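Local coordinates for aerobactin synthase IucC (Klebsiella pneumoniae, PDB 6CN7), which probably catalyses the ATP-dependent joining of a second N-acetyl-N-hydroxylysine to the citryl intermediate, the step that yields the siderophore aerobactin, at residues 106-111 and 143-148; 154-157 and 161-164. The protein carries 5 engineered substitutions. One frame throughout, in Å; residues are numbered along the deposited sequence.

Contact 1: residues 106-111 and 143-148; sequences LGDLQL and FNKGRR
Lys145 reaches from the loop before helix 152-158 across the side of helix 91-114 and pairs with Asp108. It passes Gly107 on the way: its CD lies 3.8 Å from Gly107 CA. The glycine has no side chain, and the lysine can pass close to the helix backbone there. The chain is extended as far as CE and then bends (chi4 68°), which turns the ammonium group to the carboxylate. Lys145 NZ and Asp108 OD1 are 2.6 Å apart in a hydrogen-bonded salt bridge. The nitrogen lies nearly in line with the carboxylate C-O bond. Leu111, one turn on from Gly107, closes on the end of the lysine, with CD1 3.7 Å from Lys145 CE. The lysine sits in a type I beta turn, Phe143 to Gly146. Its ammonium also bonds to the carbonyl of Ser136 and makes a weak bond of 3.3 Å from Lys145 NZ to Asn144 OD1. Glu161 packs on the same side chain. The contact thus ties the loop to the helix through a buried lysine. Three oxygen acceptors around NZ would be expected to stabilise its positive charge, while Gly107 and Leu111 hold the aliphatic part.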
loop_
_atom_site.group_PDB
_atom_site.type_symbol
_atom_site.label_atom_id
_atom_site.label_comp_id
_atom_site.label_asym_id
_atom_site.label_seq_id
_atom_site.Cartn_x
_atom_site.Cartn_y
_atom_site.Cartn_z
ATOM N N LEU A 106 -11.927 15.375 3.417
ATOM C CA LEU A 106 -12.376 14.207 4.164
ATOM C C LEU A 106 -12.147 14.400 5.656
ATOM O O LEU A 106 -13.041 14.143 6.471
ATOM C CB LEU A 106 -11.654 12.955 3.661
ATOM C CG LEU A 106 -12.142 12.403 2.319
ATOM C CD1 LEU A 106 -11.198 11.329 1.806
ATOM C CD2 LEU A 106 -13.555 11.847 2.443
ATOM N N GLY A 107 -10.951 14.857 6.033
ATOM C CA GLY A 107 -10.668 15.088 7.440
ATOM C C GLY A 107 -11.512 16.203 8.024
ATOM O O GLY A 107 -11.993 16.104 9.156
ATOM N N ASP A 108 -11.706 17.281 7.262
ATOM C CA ASP A 108 -12.545 18.376 7.737
ATOM C C ASP A 108 -13.989 17.930 7.915
ATOM O O ASP A 108 -14.680 18.410 8.821
ATOM C CB ASP A 108 -12.453 19.557 6.768
ATOM C CG ASP A 108 -11.073 20.196 6.755
ATOM O OD1 ASP A 108 -10.235 19.825 7.607
ATOM O OD2 ASP A 108 -10.826 21.064 5.894
ATOM N N LEU A 109 -14.464 17.013 7.067
ATOM C CA LEU A 109 -15.800 16.456 7.250
ATOM C C LEU A 109 -15.879 15.633 8.528
ATOM O O LEU A 109 -16.899 15.659 9.229
ATOM C CB LEU A 109 -16.181 15.601 6.043
ATOM C CG LEU A 109 -16.465 16.348 4.736
ATOM C CD1 LEU A 109 -16.485 15.378 3.569
ATOM C CD2 LEU A 109 -17.779 17.104 4.820
ATOM N N GLN A 110 -14.816 14.894 8.850
ATOM C CA GLN A 110 -14.793 14.126 10.090
ATOM C C GLN A 110 -14.843 15.047 11.305
ATOM O O GLN A 110 -15.619 14.818 12.242
ATOM C CB GLN A 110 -13.543 13.247 10.138
ATOM C CG GLN A 110 -13.473 12.351 11.366
ATOM C CD GLN A 110 -14.635 11.382 11.437
ATOM O OE1 GLN A 110 -15.136 10.917 10.413
ATOM N NE2 GLN A 110 -15.080 11.083 12.649
ATOM N N LEU A 111 -14.016 16.093 11.310
ATOM C CA LEU A 111 -13.996 17.012 12.443
ATOM C C LEU A 111 -15.346 17.695 12.613
ATOM O O LEU A 111 -15.805 17.910 13.741
ATOM C CB LEU A 111 -12.887 18.049 12.254
ATOM C CG LEU A 111 -11.462 17.486 12.227
ATOM C CD1 LEU A 111 -10.453 18.564 11.870
ATOM C CD2 LEU A 111 -11.109 16.853 13.564
ATOM N N PHE A 143 -3.662 22.523 2.347
ATOM C CA PHE A 143 -4.128 21.144 2.467
ATOM C C PHE A 143 -3.364 20.492 3.616
ATOM O O PHE A 143 -2.452 19.694 3.411
ATOM C CB PHE A 143 -3.917 20.398 1.148
ATOM C CG PHE A 143 -4.400 21.154 -0.060
ATOM C CD1 PHE A 143 -5.610 21.826 -0.036
ATOM C CD2 PHE A 143 -3.635 21.205 -1.212
ATOM C CE1 PHE A 143 -6.054 22.527 -1.143
ATOM C CE2 PHE A 143 -4.074 21.903 -2.323
ATOM C CZ PHE A 143 -5.284 22.564 -2.289
ATOM N N ASN A 144 -3.750 20.839 4.843
ATOM C CA ASN A 144 -2.965 20.458 6.012
ATOM C C ASN A 144 -3.183 19.014 6.448
ATOM O O ASN A 144 -2.581 18.594 7.442
ATOM C CB ASN A 144 -3.265 21.398 7.183
ATOM C CG ASN A 144 -4.709 21.332 7.636
ATOM O OD1 ASN A 144 -5.498 20.538 7.129
ATOM N ND2 ASN A 144 -5.059 22.168 8.608
ATOM N N LYS A 145 -4.016 18.243 5.748
ATOM C CA LYS A 145 -4.177 16.822 6.042
ATOM C C LYS A 145 -3.814 15.938 4.858
ATOM O O LYS A 145 -4.052 14.726 4.908
ATOM C CB LYS A 145 -5.608 16.524 6.492
ATOM C CG LYS A 145 -5.998 17.195 7.795
ATOM C CD LYS A 145 -7.447 16.913 8.136
ATOM C CE LYS A 145 -7.924 17.791 9.276
ATOM N NZ LYS A 145 -7.992 19.220 8.867
ATOM N N GLY A 146 -3.258 16.505 3.793
ATOM C CA GLY A 146 -2.731 15.683 2.721
ATOM C C GLY A 146 -1.493 14.937 3.182
ATOM O O GLY A 146 -0.649 15.474 3.899
ATOM N N ARG A 147 -1.405 13.669 2.790
ATOM C CA ARG A 147 -0.285 12.825 3.200
ATOM C C ARG A 147 0.003 11.862 2.057
ATOM O O ARG A 147 -0.786 10.947 1.797
ATOM C CB ARG A 147 -0.605 12.093 4.499
ATOM C CG ARG A 147 -1.051 13.026 5.634
ATOM C CD ARG A 147 -1.626 12.269 6.805
ATOM N NE ARG A 147 -1.980 13.152 7.922
ATOM C CZ ARG A 147 -3.204 13.612 8.183
ATOM N NH1 ARG A 147 -4.236 13.284 7.414
ATOM N NH2 ARG A 147 -3.404 14.401 9.231
ATOM N N ARG A 148 1.128 12.080 1.376
ATOM C CA ARG A 148 1.407 11.408 0.113
ATOM C C ARG A 148 1.254 9.897 0.237
ATOM O O ARG A 148 1.839 9.267 1.122
ATOM C CB ARG A 148 2.821 11.756 -0.356
ATOM C CG ARG A 148 3.216 11.138 -1.688
ATOM C CD ARG A 148 2.292 11.588 -2.806
ATOM N NE ARG A 148 2.171 13.043 -2.859
ATOM C CZ ARG A 148 3.059 13.852 -3.426
ATOM N NH1 ARG A 148 2.859 15.163 -3.422
ATOM N NH2 ARG A 148 4.150 13.356 -3.998
#

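Contact 2: residues 154-157 and 161-164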
loop_
_atom_site.group_PDB
_atom_site.type_symbol
_atom_site.label_atom_id
_atom_site.label_comp_id
_atom_site.label_asym_id
_atom_site.label_seq_id
_atom_site.Cartn_x
_atom_site.Cartn_y
_atom_site.Cartn_z
ATOM N N ALA A 154 -6.014 4.470 4.824
ATOM C CA ALA A 154 -4.879 4.792 5.682
ATOM C C ALA A 154 -5.148 6.042 6.509
ATOM O O ALA A 154 -4.751 6.115 7.678
ATOM C CB ALA A 154 -3.622 4.967 4.834
ATOM N N LEU A 155 -5.816 7.036 5.920
ATOM C CA LEU A 155 -6.186 8.231 6.671
ATOM C C LEU A 155 -7.046 7.873 7.876
ATOM O O LEU A 155 -6.778 8.315 9.001
ATOM C CB LEU A 155 -6.923 9.213 5.760
ATOM C CG LEU A 155 -6.103 9.830 4.621
ATOM C CD1 LEU A 155 -7.005 10.509 3.596
ATOM C CD2 LEU A 155 -5.090 10.822 5.170
ATOM N N GLU A 156 -8.086 7.067 7.662
ATOM C CA GLU A 156 -9.014 6.759 8.745
ATOM C C GLU A 156 -8.372 5.886 9.814
ATOM O O GLU A 156 -8.701 6.020 10.998
ATOM C CB GLU A 156 -10.269 6.093 8.182
ATOM C CG GLU A 156 -11.116 7.054 7.360
ATOM C CD GLU A 156 -12.377 6.421 6.800
ATOM O OE1 GLU A 156 -12.612 5.221 7.059
ATOM O OE2 GLU A 156 -13.135 7.131 6.101
ATOM N N ARG A 157 -7.446 5.008 9.431
ATOM C CA ARG A 157 -6.840 4.103 10.404
ATOM C C ARG A 157 -5.762 4.771 11.245
ATOM O O ARG A 157 -5.610 4.429 12.422
ATOM C CB ARG A 157 -6.248 2.885 9.696
ATOM C CG ARG A 157 -7.278 1.859 9.291
ATOM C CD ARG A 157 -6.645 0.631 8.667
ATOM N NE ARG A 157 -7.660 -0.343 8.276
ATOM C CZ ARG A 157 -7.416 -1.450 7.583
ATOM N NH1 ARG A 157 -6.182 -1.741 7.191
ATOM N NH2 ARG A 157 -8.414 -2.269 7.280
ATOM N N GLU A 161 -7.061 13.061 13.037
ATOM C CA GLU A 161 -8.402 13.637 13.001
ATOM C C GLU A 161 -9.502 12.583 13.074
ATOM O O GLU A 161 -10.665 12.947 13.282
ATOM C CB GLU A 161 -8.590 14.494 11.745
ATOM C CG GLU A 161 -8.409 13.767 10.419
ATOM C CD GLU A 161 -6.987 13.834 9.905
ATOM O OE1 GLU A 161 -6.069 14.108 10.711
ATOM O OE2 GLU A 161 -6.788 13.620 8.688
ATOM N N TYR A 162 -9.174 11.298 12.918
ATOM C CA TYR A 162 -10.155 10.233 13.077
ATOM C C TYR A 162 -10.093 9.557 14.441
ATOM O O TYR A 162 -11.043 8.860 14.812
ATOM C CB TYR A 162 -9.973 9.185 11.971
ATOM C CG TYR A 162 -10.150 9.761 10.583
ATOM C CD1 TYR A 162 -11.410 9.875 10.013
ATOM C CD2 TYR A 162 -9.057 10.200 9.847
ATOM C CE1 TYR A 162 -11.578 10.409 8.748
ATOM C CE2 TYR A 162 -9.214 10.732 8.582
ATOM C CZ TYR A 162 -10.476 10.836 8.036
ATOM O OH TYR A 162 -10.630 11.369 6.774
ATOM N N ALA A 163 -9.002 9.739 15.186
ATOM C CA ALA A 163 -8.913 9.295 16.580
ATOM C C ALA A 163 -9.101 7.785 16.707
ATOM O O ALA A 163 -9.678 7.294 17.679
ATOM C CB ALA A 163 -9.922 10.039 17.457
ATOM N N ASN A 164 -8.614 7.041 15.723
ATOM C CA ASN A 164 -8.633 5.590 15.796
ATOM C C ASN A 164 -7.317 5.069 16.366
ATOM O O ASN A 164 -6.278 5.731 16.305
ATOM C CB ASN A 164 -8.884 4.983 14.418
ATOM C CG ASN A 164 -10.334 5.093 13.989
ATOM O OD1 ASN A 164 -11.248 4.897 14.792
ATOM N ND2 ASN A 164 -10.555 5.411 12.721
HETATM O O HOH W 1 -12.787 9.821 5.491
#
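Tyr162 lays one face of its ring over the backbone of helix 152-158 at Glu156. The motif is a helix-to-strand connection: the chain leaves the helix, makes a short 3-10 segment that includes Glu161 and Tyr162, and turns back beside the helix before strand 165-174. It lies in the part of the chain assigned to the IucA/IucC family. The ring makes a CH-pi interaction with the helix backbone. Glu156 CA sits 3.8 Å from the centroid of the Tyr162 ring and 20° off its normal. Tyr162 CB points toward the helix. The Glu156 side chain crosses the ring obliquely, with CG 3.7 Å from Tyr162 CE1. Beyond CG it is extended, and its carboxylate plane is turned 51° from the ring plane. Leu155 adds apolar contact through its CB, 3.9 Å from Tyr162 CE2.

The outer ends of Glu156 and Tyr162 are joined by water 1. It donates to Glu156 OE2 at 2.8 Å and to Tyr162 OH at 2.9 Å. The same carboxylate oxygen forms a salt bridge with Lys152, one turn earlier in the helix. Two partners therefore help to fix the carboxylate. Leu106 and Gln110 of helix 91-114 also touch the tyrosine. Leu155 packs on Ile236 of the second subunit, so this helix also takes part in the dimer contact.

Further along the loop, Asn164 points its CB toward the helix and binds the carbonyl of Glu156. The bond from Asn164 ND2 to Glu156 O is 2.6 Å long and nearly straight, at 170°. The oxygen lies almost in the amide plane of Asn164, but ND2 sits above the plane of the Glu156 carbonyl.

How the contacts relate
Contact 1 is buried, whereas contact 2 lies at the surface. They hold different elements. Contact 1 joins helix 91-114 to a loop from a later part of the chain, and contact 2 joins helix 152-158 to the loop that follows it. Their chemistry differs accordingly: a direct charge pair in the first; ring packing, a hydrogen bond from a side-chain amide to a backbone carbonyl and a water bridge in the second. The two touch through Glu161. Its OE2 forms a salt bridge with Arg147 NH1 at 2.9 Å and packs against Lys145. Segment 143-148 meets helix 91-114 through Lys145 in contact 1 and helix 152-158 through Arg147 on Leu155.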